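Eukaryotic initiation factor 4F subunit p150 (Saccharomyces cerevisiae, PDB 2VSO) scaffolds the eIF4F cap-binding complex in translation initiation, and this piece of it is the middle, eIF4A-binding MIF4G domain. Local coordinates at residues C[76-79]-C[80-84]; C[105-108]-C[109-113]; C[174-177]-C[178-182]; C[215-218]-C[219-223]; C[250-253]-C[254-258]. One frame throughout, in Å; residues are numbered along the deposited sequence.

Interaction 1. Residues C[76-79]-C[80-84]; sequences KAVI and EQIFL
Val-78 and Ile-79 hold Ile-82 and Phe-83 through alpha-helical backbone bonds, Ile-82 N to Val-78 O and Phe-83 N to Ile-79 O, both 3.1 Å long, with the second the straighter at 160°. The turn belongs to helix 73-88 of the MIF4G domain, a HEAT-repeat solenoid of antiparallel helices, and its side chains meet in i to i+4 pairs. Val-78 and Ile-82 run side by side in the same direction, Val-78 CG1 lying 4.1 Å from Ile-82 CD1. Val-78 CG1 is placed anti to its own N (chi1 158°), which points that methyl towards the following turn, where Ile-82 CD1 lies. Met-40 of helix 33-45 packs on Val-78, while Leu-99 and Cys-100 of helix 93-106 pack on Ile-82, so this stripe of the helix faces two neighbours. The next pair serves a third: Phe-83 leans alongside Ile-79, and its ring packs edge-to-face (T-shaped) with that of Phe-179 of helix 163-185. The polar chains of Lys-76 and Gln-81 find partners outside the turn. Lys-76 gives its NZ to the carbonyl oxygen of Asn-71, and Gln-81 sends NE2 in a weak bond to Val-36 O. Between Ile-79 and Phe-83 the touch is made by one branch, Ile-79 CG2, which sits 4.0 Å from Phe-83 CE2, while Ile-79 O lies at the ring edge, 3.4 Å from Phe-83 CD2.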
loop_
_atom_site.group_PDB
_atom_site.type_symbol
_atom_site.label_atom_id
_atom_site.label_comp_id
_atom_site.label_asym_id
_atom_site.label_seq_id
_atom_site.Cartn_x
_atom_site.Cartn_y
_atom_site.Cartn_z
ATOM N N LYS C 76 -11.547 -6.740 30.531
ATOM C CA LYS C 76 -11.554 -7.923 29.670
ATOM C C LYS C 76 -12.080 -7.500 28.313
ATOM O O LYS C 76 -11.641 -8.004 27.274
ATOM C CB LYS C 76 -12.497 -9.000 30.201
ATOM C CG LYS C 76 -12.044 -9.791 31.428
ATOM C CD LYS C 76 -13.209 -10.677 31.938
ATOM C CE LYS C 76 -12.845 -11.513 33.169
ATOM N NZ LYS C 76 -14.059 -11.882 33.978
ATOM N N ALA C 77 -13.038 -6.574 28.338
ATOM C CA ALA C 77 -13.779 -6.216 27.146
ATOM C C ALA C 77 -12.903 -5.353 26.219
ATOM O O ALA C 77 -12.933 -5.489 24.994
ATOM C CB ALA C 77 -15.063 -5.502 27.533
ATOM N N VAL C 78 -12.111 -4.489 26.840
ATOM C CA VAL C 78 -11.138 -3.650 26.170
ATOM C C VAL C 78 -10.015 -4.460 25.526
ATOM O O VAL C 78 -9.683 -4.230 24.369
ATOM C CB VAL C 78 -10.535 -2.644 27.151
ATOM C CG1 VAL C 78 -9.186 -2.141 26.647
ATOM C CG2 VAL C 78 -11.507 -1.504 27.390
ATOM N N ILE C 79 -9.431 -5.403 26.264
ATOM C CA ILE C 79 -8.426 -6.296 25.675
ATOM C C ILE C 79 -9.001 -7.008 24.454
ATOM O O ILE C 79 -8.350 -7.128 23.426
ATOM C CB ILE C 79 -7.932 -7.398 26.653
ATOM C CG1 ILE C 79 -7.229 -6.811 27.882
ATOM C CG2 ILE C 79 -7.020 -8.358 25.937
ATOM C CD1 ILE C 79 -6.630 -5.463 27.654
ATOM N N GLU C 80 -10.225 -7.496 24.576
ATOM C CA GLU C 80 -10.804 -8.330 23.538
ATOM C C GLU C 80 -11.007 -7.528 22.261
ATOM O O GLU C 80 -10.928 -8.057 21.148
ATOM C CB GLU C 80 -12.135 -8.886 24.003
ATOM C CG GLU C 80 -12.844 -9.726 22.962
ATOM C CD GLU C 80 -14.323 -9.903 23.258
ATOM O OE1 GLU C 80 -14.959 -10.745 22.594
ATOM O OE2 GLU C 80 -14.845 -9.195 24.149
ATOM N N GLN C 81 -11.266 -6.240 22.438
ATOM C CA GLN C 81 -11.505 -5.354 21.317
ATOM C C GLN C 81 -10.207 -4.929 20.641
ATOM O O GLN C 81 -10.190 -4.663 19.440
ATOM C CB GLN C 81 -12.265 -4.116 21.775
ATOM C CG GLN C 81 -13.750 -4.294 21.852
ATOM C CD GLN C 81 -14.447 -2.997 22.207
ATOM O OE1 GLN C 81 -14.440 -2.042 21.429
ATOM N NE2 GLN C 81 -15.055 -2.955 23.388
ATOM N N ILE C 82 -9.132 -4.845 21.419
ATOM C CA ILE C 82 -7.832 -4.494 20.871
ATOM C C ILE C 82 -7.347 -5.632 19.998
ATOM O O ILE C 82 -6.741 -5.402 18.954
ATOM C CB ILE C 82 -6.782 -4.206 21.958
ATOM C CG1 ILE C 82 -7.168 -2.960 22.751
ATOM C CG2 ILE C 82 -5.419 -4.001 21.320
ATOM C CD1 ILE C 82 -6.216 -2.632 23.872
ATOM N N PHE C 83 -7.629 -6.859 20.421
ATOM C CA PHE C 83 -7.292 -8.033 19.618
ATOM C C PHE C 83 -8.091 -8.091 18.327
ATOM O O PHE C 83 -7.544 -8.371 17.260
ATOM C CB PHE C 83 -7.488 -9.328 20.397
ATOM C CG PHE C 83 -6.279 -9.764 21.162
ATOM C CD1 PHE C 83 -5.619 -10.936 20.830
ATOM C CD2 PHE C 83 -5.795 -9.007 22.217
ATOM C CE1 PHE C 83 -4.507 -11.354 21.550
ATOM C CE2 PHE C 83 -4.673 -9.414 22.926
ATOM C CZ PHE C 83 -4.028 -10.585 22.588
ATOM N N LEU C 84 -9.389 -7.836 18.418
ATOM C CA LEU C 84 -10.221 -7.827 17.222
ATOM C C LEU C 84 -9.709 -6.773 16.226
ATOM O O LEU C 84 -9.630 -7.036 15.028
ATOM C CB LEU C 84 -11.692 -7.602 17.590
ATOM C CG LEU C 84 -12.322 -8.700 18.462
ATOM C CD1 LEU C 84 -13.721 -8.326 18.895
ATOM C CD2 LEU C 84 -12.347 -10.031 17.751
#

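Interaction 2. Residues C[105-108]-C[109-113]; sequences KELN and PDITD
Asn-108 accepts two weak bonds from the turn that follows it, one on its backbone O and one on its side-chain OD1. The carbonyl takes Ile-111 N at 3.4 Å, closing a type I beta turn from Asn-108 to Ile-111. Asn-108 OD1 receives Asp-110 N, also at 3.4 Å and weak by length, though nearly straight at 169°. With chi1 at -174° the amide of Asn-108 is carried to the carbonyl side of its own residue, and this lays OD1 over the start of the turn, 3.0 Å from Pro-109 CD. Pro-109 has no N-H to offer, which leaves Asp-110 N as the first amide of the turn that OD1 can take. The N-H of Asn-108 is used as well, given to Asn-64 OD1 on helix 52-64. Asp-110 OD2 comes to 3.5 Å from Asn-108 OD1, but these are two acceptors and make no bond; the amide and carboxylate planes are 67° apart. Further on, Asp-113 OD2 accepts from Thr-115 OG1, with a weak bond from Tyr-128 OH besides. Below the polar turn lies an apolar contact: Leu-107 and Ile-111 cross at about a right angle, Leu-107 CD1 being 4.0 Å from Ile-111 CD1, and Ile-111 CD1 also comes within 3.8 Å of Asn-108 CB. Both residues are buried, Leu-107 against Leu-75 and Ile-111 against Val-67. The weak bond from Asp-110 N to Asn-108 OD1, with proline between, is characteristic of an Asx-Pro turn, here overlapping the type I beta turn just after helix 93-106.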
loop_
_atom_site.group_PDB
_atom_site.type_symbol
_atom_site.label_atom_id
_atom_site.label_comp_id
_atom_site.label_asym_id
_atom_site.label_seq_id
_atom_site.Cartn_x
_atom_site.Cartn_y
_atom_site.Cartn_z
ATOM N N LYS C 105 1.461 -1.653 31.765
ATOM C CA LYS C 105 2.395 -0.851 32.544
ATOM C C LYS C 105 1.671 0.152 33.430
ATOM O O LYS C 105 2.060 0.373 34.575
ATOM C CB LYS C 105 3.367 -0.118 31.609
ATOM C CG LYS C 105 4.567 0.522 32.301
ATOM C CD LYS C 105 5.556 1.076 31.279
ATOM C CE LYS C 105 6.925 1.342 31.896
ATOM N NZ LYS C 105 7.941 1.711 30.866
ATOM N N GLU C 106 0.606 0.744 32.897
ATOM C CA GLU C 106 -0.025 1.892 33.531
ATOM C C GLU C 106 -1.407 1.603 34.123
ATOM O O GLU C 106 -2.093 2.509 34.599
ATOM C CB GLU C 106 -0.080 3.066 32.547
ATOM C CG GLU C 106 1.262 3.330 31.856
ATOM C CD GLU C 106 1.329 4.681 31.183
ATOM O OE1 GLU C 106 0.345 5.446 31.283
ATOM O OE2 GLU C 106 2.368 4.981 30.553
ATOM N N LEU C 107 -1.817 0.344 34.108
ATOM C CA LEU C 107 -3.082 -0.003 34.727
ATOM C C LEU C 107 -3.027 0.356 36.197
ATOM O O LEU C 107 -1.982 0.233 36.836
ATOM C CB LEU C 107 -3.392 -1.490 34.586
ATOM C CG LEU C 107 -4.822 -1.846 35.005
ATOM C CD1 LEU C 107 -5.801 -1.355 33.958
ATOM C CD2 LEU C 107 -5.000 -3.343 35.256
ATOM N N ASN C 108 -4.160 0.808 36.719
ATOM C CA ASN C 108 -4.311 1.084 38.135
ATOM C C ASN C 108 -4.114 -0.212 38.903
ATOM O O ASN C 108 -4.804 -1.191 38.638
ATOM C CB ASN C 108 -5.708 1.644 38.381
ATOM C CG ASN C 108 -5.914 2.099 39.802
ATOM O OD1 ASN C 108 -4.970 2.189 40.586
ATOM N ND2 ASN C 108 -7.158 2.398 40.142
ATOM N N PRO C 109 -3.156 -0.236 39.847
ATOM C CA PRO C 109 -2.858 -1.458 40.616
ATOM C C PRO C 109 -3.977 -1.846 41.599
ATOM O O PRO C 109 -4.047 -3.007 42.016
ATOM C CB PRO C 109 -1.585 -1.092 41.391
ATOM C CG PRO C 109 -1.068 0.179 40.761
ATOM C CD PRO C 109 -2.262 0.880 40.200
ATOM N N ASP C 110 -4.837 -0.895 41.963
ATOM C CA ASP C 110 -5.913 -1.162 42.923
ATOM C C ASP C 110 -6.947 -2.152 42.376
ATOM O O ASP C 110 -7.837 -2.599 43.109
ATOM C CB ASP C 110 -6.628 0.137 43.326
ATOM C CG ASP C 110 -5.712 1.128 44.019
ATOM O OD1 ASP C 110 -4.714 0.694 44.640
ATOM O OD2 ASP C 110 -5.996 2.345 43.945
ATOM N N ILE C 111 -6.823 -2.492 41.093
ATOM C CA ILE C 111 -7.848 -3.263 40.388
ATOM C C ILE C 111 -7.776 -4.775 40.629
ATOM O O ILE C 111 -6.703 -5.378 40.572
ATOM C CB ILE C 111 -7.834 -2.944 38.881
ATOM C CG1 ILE C 111 -8.228 -1.481 38.657
ATOM C CG2 ILE C 111 -8.749 -3.895 38.099
ATOM C CD1 ILE C 111 -8.127 -1.026 37.218
ATOM N N THR C 112 -8.938 -5.373 40.893
ATOM C CA THR C 112 -9.037 -6.773 41.302
ATOM C C THR C 112 -10.104 -7.502 40.503
ATOM O O THR C 112 -11.127 -6.919 40.136
ATOM C CB THR C 112 -9.434 -6.887 42.782
ATOM O OG1 THR C 112 -10.828 -6.571 42.922
ATOM C CG2 THR C 112 -8.609 -5.932 43.638
ATOM N N ASP C 113 -9.870 -8.786 40.259
ATOM C CA ASP C 113 -10.797 -9.602 39.486
ATOM C C ASP C 113 -10.954 -10.926 40.203
ATOM O O ASP C 113 -9.981 -11.671 40.346
ATOM C CB ASP C 113 -10.254 -9.830 38.071
ATOM C CG ASP C 113 -11.083 -10.818 37.274
ATOM O OD1 ASP C 113 -12.315 -10.809 37.417
ATOM O OD2 ASP C 113 -10.508 -11.600 36.492
#

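Interaction 3. Residues C[174-177]-C[178-182]; sequences LGLV and RFIGF
Leu-176 and Ile-180 meet because their first torsions send their chains towards each other: Leu-176 CG stands anti to N (chi1 162°), directed along the helix to the next turn, while Ile-180 CG1 stands beside its own N (chi1 -60°), directed back. The two chains therefore approach at a slant, with Leu-176 CD1 3.8 Å from Ile-180 CD1. Under them the backbone closes in the same register, Ile-180 N binding Leu-176 O at 2.7 Å and almost straight, 171°. The flanking bonds, one residue to either side, are Phe-179 N to Gly-175 O at 3.0 Å and Gly-181 N to Val-177 O at 3.1 Å. Arg-178 stretches away from the backbone, its chain extended from CG to NE, and its guanidinium meets the ring of Phe-182 edge to edge, with Arg-178 NH2 in the ring plane near Phe-182 CE1. Leu-176 faces helix 73-88, on Phe-83 and Cys-87, while Val-177 faces helix 211-228, on Ser-216. Glycine at 175 and 181 leaves the backbone without side chains at two buried positions; at the second, Leu-220 packs directly on the CA. This is the i to i+4 pairing of a central helix, 163-185, in the HEAT-repeat solenoid of the MIF4G domain, with neighbouring helices packed against it on several faces.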
loop_
_atom_site.group_PDB
_atom_site.type_symbol
_atom_site.label_atom_id
_atom_site.label_comp_id
_atom_site.label_asym_id
_atom_site.label_seq_id
_atom_site.Cartn_x
_atom_site.Cartn_y
_atom_site.Cartn_z
ATOM N N LEU C 174 -4.241 -15.298 10.636
ATOM C CA LEU C 174 -2.875 -14.885 10.315
ATOM C C LEU C 174 -2.546 -13.502 10.869
ATOM O O LEU C 174 -1.420 -13.239 11.246
ATOM C CB LEU C 174 -2.632 -14.948 8.799
ATOM C CG LEU C 174 -2.577 -16.409 8.361
ATOM C CD1 LEU C 174 -2.103 -16.575 6.929
ATOM C CD2 LEU C 174 -1.672 -17.166 9.336
ATOM N N GLY C 175 -3.531 -12.614 10.902
ATOM C CA GLY C 175 -3.346 -11.327 11.532
ATOM C C GLY C 175 -3.036 -11.507 13.014
ATOM O O GLY C 175 -2.276 -10.736 13.599
ATOM N N LEU C 176 -3.624 -12.534 13.618
ATOM C CA LEU C 176 -3.375 -12.820 15.024
ATOM C C LEU C 176 -1.979 -13.372 15.295
ATOM O O LEU C 176 -1.303 -12.898 16.203
ATOM C CB LEU C 176 -4.434 -13.757 15.591
ATOM C CG LEU C 176 -4.023 -14.441 16.888
ATOM C CD1 LEU C 176 -4.314 -13.550 18.104
ATOM C CD2 LEU C 176 -4.733 -15.774 16.982
ATOM N N VAL C 177 -1.545 -14.366 14.517
ATOM C CA VAL C 177 -0.199 -14.919 14.689
ATOM C C VAL C 177 0.784 -13.774 14.618
ATOM O O VAL C 177 1.789 -13.738 15.332
ATOM C CB VAL C 177 0.185 -15.944 13.607
ATOM C CG1 VAL C 177 -0.698 -17.185 13.693
ATOM C CG2 VAL C 177 0.064 -15.324 12.277
ATOM N N ARG C 178 0.461 -12.817 13.762
ATOM C CA ARG C 178 1.296 -11.655 13.578
ATOM C C ARG C 178 1.317 -10.820 14.835
ATOM O O ARG C 178 2.370 -10.345 15.261
ATOM C CB ARG C 178 0.770 -10.822 12.417
ATOM C CG ARG C 178 1.327 -9.440 12.424
ATOM C CD ARG C 178 1.205 -8.759 11.094
ATOM N NE ARG C 178 2.269 -7.775 11.063
ATOM C CZ ARG C 178 2.661 -7.110 9.992
ATOM N NH1 ARG C 178 2.060 -7.310 8.830
ATOM N NH2 ARG C 178 3.654 -6.242 10.096
ATOM N N PHE C 179 0.135 -10.653 15.414
ATOM C CA PHE C 179 -0.057 -9.859 16.613
ATOM C C PHE C 179 0.584 -10.516 17.830
ATOM O O PHE C 179 1.182 -9.839 18.664
ATOM C CB PHE C 179 -1.543 -9.630 16.832
ATOM C CG PHE C 179 -1.850 -8.740 17.984
ATOM C CD1 PHE C 179 -1.344 -7.462 18.045
ATOM C CD2 PHE C 179 -2.665 -9.182 19.012
ATOM C CE1 PHE C 179 -1.637 -6.633 19.110
ATOM C CE2 PHE C 179 -2.961 -8.357 20.078
ATOM C CZ PHE C 179 -2.447 -7.079 20.123
ATOM N N ILE C 180 0.463 -11.835 17.912
ATOM C CA ILE C 180 1.191 -12.601 18.904
ATOM C C ILE C 180 2.666 -12.232 18.852
ATOM O O ILE C 180 3.301 -12.029 19.898
ATOM C CB ILE C 180 1.108 -14.115 18.641
ATOM C CG1 ILE C 180 -0.333 -14.619 18.675
ATOM C CG2 ILE C 180 1.992 -14.866 19.614
ATOM C CD1 ILE C 180 -1.084 -14.270 19.904
ATOM N N GLY C 181 3.208 -12.173 17.626
ATOM C CA GLY C 181 4.630 -11.964 17.407
ATOM C C GLY C 181 5.100 -10.617 17.921
ATOM O O GLY C 181 6.220 -10.471 18.385
ATOM N N PHE C 182 4.224 -9.628 17.836
ATOM C CA PHE C 182 4.489 -8.300 18.371
ATOM C C PHE C 182 4.279 -8.161 19.885
ATOM O O PHE C 182 4.848 -7.280 20.512
ATOM C CB PHE C 182 3.656 -7.264 17.621
ATOM C CG PHE C 182 4.183 -6.948 16.245
ATOM C CD1 PHE C 182 3.327 -6.872 15.156
ATOM C CD2 PHE C 182 5.540 -6.731 16.040
ATOM C CE1 PHE C 182 3.814 -6.581 13.889
ATOM C CE2 PHE C 182 6.042 -6.431 14.768
ATOM C CZ PHE C 182 5.181 -6.358 13.691
#

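Interaction 4. Residues C[215-218]-C[219-223]; sequences ESVV and ELLNT
Glu-219 runs back along helix 211-228 towards Glu-215, one turn earlier, an i to i+4 pairing within the HEAT-type MIF4G domain. The backbone joins the two by Glu-219 N to Glu-215 O, 3.1 Å and nearly straight at 174°. Glu-219 CB lies 3.6 Å from Glu-215 O, and CG, set beside its own N by a chi1 of -64°, comes closer to that carbonyl oxygen, 3.3 Å. CD passes the same atom, and at the tip OE2 rests 3.7 Å from Glu-215 CG. Glu-215, bent at chi2, has its carboxylate plane 53° from that of Glu-219. One turn on, Glu-219 O accepts two bonds from Thr-223, through N and OG1, each at 3.0 Å and from opposite faces of the carbonyl plane. The apolar stripe is built from Val-217 and Leu-221, side by side with Val-217 CG1 4.0 Å from Leu-221 CD1; Leu-221 goes on to Phe-198. Val-218 runs alongside Asn-222 in the same way and packs on Leu-270 of helix 264-278. Chemically, the turn brings two acidic groups together, Glu-215 OE1 and Glu-219 OE2 being 3.9 Å apart. Any repulsion is probably eased because each has a basic partner on a different helix: a salt bridge from Glu-215 OE2 to Arg-265, and a long, weak ion pair from Glu-219 OE1 to Arg-178 of helix 163-185.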
loop_
_atom_site.group_PDB
_atom_site.type_symbol
_atom_site.label_atom_id
_atom_site.label_comp_id
_atom_site.label_asym_id
_atom_site.label_seq_id
_atom_site.Cartn_x
_atom_site.Cartn_y
_atom_site.Cartn_z
ATOM N N GLU C 215 4.308 -16.323 3.761
ATOM C CA GLU C 215 4.507 -14.909 4.021
ATOM C C GLU C 215 4.495 -14.672 5.526
ATOM O O GLU C 215 5.350 -13.983 6.072
ATOM C CB GLU C 215 3.365 -14.122 3.382
ATOM C CG GLU C 215 3.611 -12.644 3.275
ATOM C CD GLU C 215 4.461 -12.300 2.075
ATOM O OE1 GLU C 215 5.496 -11.623 2.263
ATOM O OE2 GLU C 215 4.094 -12.716 0.951
ATOM N N SER C 216 3.497 -15.255 6.182
ATOM C CA SER C 216 3.261 -15.071 7.603
ATOM C C SER C 216 4.426 -15.577 8.443
ATOM O O SER C 216 4.863 -14.892 9.365
ATOM C CB SER C 216 1.973 -15.788 8.006
ATOM O OG SER C 216 1.790 -15.794 9.412
ATOM N N VAL C 217 4.921 -16.772 8.116
ATOM C CA VAL C 217 6.030 -17.396 8.831
ATOM C C VAL C 217 7.304 -16.573 8.757
ATOM O O VAL C 217 7.963 -16.353 9.774
ATOM C CB VAL C 217 6.342 -18.810 8.304
ATOM C CG1 VAL C 217 6.946 -19.643 9.405
ATOM C CG2 VAL C 217 5.080 -19.476 7.832
ATOM N N VAL C 218 7.651 -16.134 7.548
ATOM C CA VAL C 218 8.826 -15.300 7.329
ATOM C C VAL C 218 8.749 -14.052 8.184
ATOM O O VAL C 218 9.654 -13.775 8.970
ATOM C CB VAL C 218 9.017 -14.926 5.827
ATOM C CG1 VAL C 218 10.028 -13.820 5.682
ATOM C CG2 VAL C 218 9.445 -16.145 5.015
ATOM N N GLU C 219 7.663 -13.304 8.046
ATOM C CA GLU C 219 7.490 -12.093 8.832
ATOM C C GLU C 219 7.595 -12.352 10.331
ATOM O O GLU C 219 8.182 -11.546 11.055
ATOM C CB GLU C 219 6.181 -11.400 8.493
ATOM C CG GLU C 219 6.105 -10.896 7.068
ATOM C CD GLU C 219 4.704 -10.439 6.692
ATOM O OE1 GLU C 219 3.779 -10.628 7.508
ATOM O OE2 GLU C 219 4.527 -9.892 5.584
ATOM N N LEU C 220 7.045 -13.478 10.792
ATOM C CA LEU C 220 7.149 -13.855 12.195
ATOM C C LEU C 220 8.590 -14.169 12.594
ATOM O O LEU C 220 9.110 -13.642 13.566
ATOM C CB LEU C 220 6.244 -15.044 12.482
ATOM C CG LEU C 220 6.104 -15.462 13.951
ATOM C CD1 LEU C 220 5.498 -14.346 14.808
ATOM C CD2 LEU C 220 5.263 -16.703 14.026
ATOM N N LEU C 221 9.247 -15.016 11.821
ATOM C CA LEU C 221 10.656 -15.286 12.042
ATOM C C LEU C 221 11.541 -14.031 11.968
ATOM O O LEU C 221 12.558 -13.934 12.654
ATOM C CB LEU C 221 11.139 -16.329 11.051
ATOM C CG LEU C 221 10.603 -17.715 11.340
ATOM C CD1 LEU C 221 10.722 -18.575 10.102
ATOM C CD2 LEU C 221 11.355 -18.306 12.508
ATOM N N ASN C 222 11.174 -13.069 11.134
ATOM C CA ASN C 222 11.941 -11.835 11.103
ATOM C C ASN C 222 11.709 -10.985 12.342
ATOM O O ASN C 222 12.629 -10.363 12.859
ATOM C CB ASN C 222 11.683 -11.041 9.820
ATOM C CG ASN C 222 12.562 -11.498 8.671
ATOM O OD1 ASN C 222 13.791 -11.486 8.768
ATOM N ND2 ASN C 222 11.938 -11.907 7.578
ATOM N N THR C 223 10.475 -10.986 12.826
ATOM C CA THR C 223 10.112 -10.239 14.019
ATOM C C THR C 223 10.653 -10.849 15.319
ATOM O O THR C 223 11.099 -10.131 16.205
ATOM C CB THR C 223 8.581 -10.098 14.132
ATOM O OG1 THR C 223 8.096 -9.342 13.021
ATOM C CG2 THR C 223 8.180 -9.381 15.433
#

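Interaction 5. Residues C[250-253]-C[254-258]; sequences FGIL and DNIIQ
Ile-252 and Ile-256 form the close-packed side of this last turn of helix 242-257, an i to i+4 pairing in the HEAT-type MIF4G domain, with Leu-253 joining them. Ile-252 CG2, placed anti to N and beside the carbonyl carbon, faces the following turn and lies 3.9 Å from Ile-256 CD1; the two chains meet at a slant. Leu-253 adds its CD2 to the same methyl, Ile-256 CD1, at 4.2 Å, so one methyl carbon touches two residues of the preceding turn. The backbone beneath is regular: Ile-256 N bonds to Ile-252 O at 3.0 Å, and Ile-257 N to Leu-253 O at 2.9 Å. The exposed side is looser. Gly-251 has no side chain, and the bond from Asn-255 N to Gly-251 O is weak, 3.4 Å long. Asn-255 is exposed there too, and its backbone O accepts from Thr-259 OG1 just beyond the helix. Asp-254, partly exposed, bonds through its N to Phe-250 O at 2.9 Å, and its side chain packs on Lys-274 of helix 264-278. At Gln-258 the chain leaves helical geometry, and this residue is poorly ordered. Among its neighbours the turn packs on three helices: Ile-252 meets Met-202 and Leu-205 of helix 191-206, Phe-250 and Ile-256 meet Leu-221 and Leu-214 of helix 211-228, and Leu-253 and Ile-257 pack on Ile-273 and Leu-270 of helix 264-278.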
loop_
_atom_site.group_PDB
_atom_site.type_symbol
_atom_site.label_atom_id
_atom_site.label_comp_id
_atom_site.label_asym_id
_atom_site.label_seq_id
_atom_site.Cartn_x
_atom_site.Cartn_y
_atom_site.Cartn_z
ATOM N N PHE C 250 12.879 -24.877 10.013
ATOM C CA PHE C 250 13.750 -24.552 8.898
ATOM C C PHE C 250 13.990 -25.758 7.988
ATOM O O PHE C 250 14.273 -25.608 6.804
ATOM C CB PHE C 250 15.054 -23.940 9.398
ATOM C CG PHE C 250 14.950 -22.471 9.690
ATOM C CD1 PHE C 250 14.499 -22.028 10.916
ATOM C CD2 PHE C 250 15.282 -21.533 8.727
ATOM C CE1 PHE C 250 14.390 -20.679 11.178
ATOM C CE2 PHE C 250 15.180 -20.188 8.985
ATOM C CZ PHE C 250 14.736 -19.757 10.208
ATOM N N GLY C 251 13.849 -26.956 8.535
ATOM C CA GLY C 251 13.924 -28.154 7.728
ATOM C C GLY C 251 12.693 -28.352 6.862
ATOM O O GLY C 251 12.741 -29.038 5.852
ATOM N N ILE C 252 11.581 -27.757 7.265
ATOM C CA ILE C 252 10.340 -27.857 6.512
ATOM C C ILE C 252 10.398 -26.861 5.388
ATOM O O ILE C 252 9.806 -27.067 4.330
ATOM C CB ILE C 252 9.108 -27.536 7.393
ATOM C CG1 ILE C 252 8.777 -28.717 8.306
ATOM C CG2 ILE C 252 7.903 -27.201 6.542
ATOM C CD1 ILE C 252 7.684 -28.404 9.275
ATOM N N LEU C 253 11.119 -25.774 5.637
ATOM C CA LEU C 253 11.258 -24.690 4.680
ATOM C C LEU C 253 12.307 -25.017 3.622
ATOM O O LEU C 253 12.141 -24.674 2.460
ATOM C CB LEU C 253 11.616 -23.386 5.397
ATOM C CG LEU C 253 10.654 -22.813 6.441
ATOM C CD1 LEU C 253 11.046 -21.370 6.775
ATOM C CD2 LEU C 253 9.187 -22.887 5.989
ATOM N N ASP C 254 13.392 -25.668 4.024
ATOM C CA ASP C 254 14.382 -26.129 3.060
ATOM C C ASP C 254 13.717 -27.089 2.084
ATOM O O ASP C 254 13.960 -27.037 0.881
ATOM C CB ASP C 254 15.560 -26.809 3.754
ATOM C CG ASP C 254 16.475 -25.824 4.454
ATOM O OD1 ASP C 254 16.350 -24.605 4.200
ATOM O OD2 ASP C 254 17.318 -26.271 5.262
ATOM N N ASN C 255 12.872 -27.960 2.616
ATOM C CA ASN C 255 12.092 -28.875 1.805
ATOM C C ASN C 255 11.227 -28.094 0.840
ATOM O O ASN C 255 11.283 -28.311 -0.367
ATOM C CB ASN C 255 11.217 -29.762 2.693
ATOM C CG ASN C 255 10.441 -30.792 1.904
ATOM O OD1 ASN C 255 10.635 -30.942 0.699
ATOM N ND2 ASN C 255 9.554 -31.511 2.581
ATOM N N ILE C 256 10.439 -27.171 1.379
ATOM C CA ILE C 256 9.542 -26.359 0.564
ATOM C C ILE C 256 10.259 -25.649 -0.574
ATOM O O ILE C 256 9.759 -25.593 -1.695
ATOM C CB ILE C 256 8.798 -25.329 1.409
ATOM C CG1 ILE C 256 7.579 -25.984 2.067
ATOM C CG2 ILE C 256 8.378 -24.150 0.545
ATOM C CD1 ILE C 256 7.026 -25.218 3.241
ATOM N N ILE C 257 11.430 -25.102 -0.282
ATOM C CA ILE C 257 12.230 -24.436 -1.299
ATOM C C ILE C 257 12.682 -25.454 -2.336
ATOM O O ILE C 257 12.551 -25.228 -3.536
ATOM C CB ILE C 257 13.487 -23.778 -0.691
ATOM C CG1 ILE C 257 13.124 -22.553 0.151
ATOM C CG2 ILE C 257 14.451 -23.395 -1.787
ATOM C CD1 ILE C 257 14.225 -22.140 1.093
ATOM N N GLN C 258 13.200 -26.580 -1.858
ATOM C CA GLN C 258 13.825 -27.574 -2.719
ATOM C C GLN C 258 12.841 -28.559 -3.342
ATOM O O GLN C 258 13.262 -29.604 -3.825
ATOM C CB GLN C 258 14.877 -28.369 -1.941
ATOM C CG GLN C 258 15.935 -27.537 -1.241
ATOM C CD GLN C 258 16.746 -28.358 -0.253
ATOM O OE1 GLN C 258 16.712 -29.591 -0.279
ATOM N NE2 GLN C 258 17.478 -27.680 0.625
#

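In the fold
All five contacts are local and follow in series from the N terminus, with none nested or crossing: four are turns within helices, and interaction 2 closes a tight turn where helix 93-106 ends. Interaction 1 touches interaction 2 where Lys-76 NZ lies near Asp-113 OD1, and touches interaction 3 where helix 73-88 packs on helix 163-185. The centre of interaction 3 lies about 3 Å from that of the chain; Phe-182 against Thr-223 helps join it to interaction 4 on helix 211-228, which in turn touches interaction 5 on helix 242-257. This row of touches links four helices, while interactions 2 and 5 stand furthest apart, with centres about 46 Å from each other.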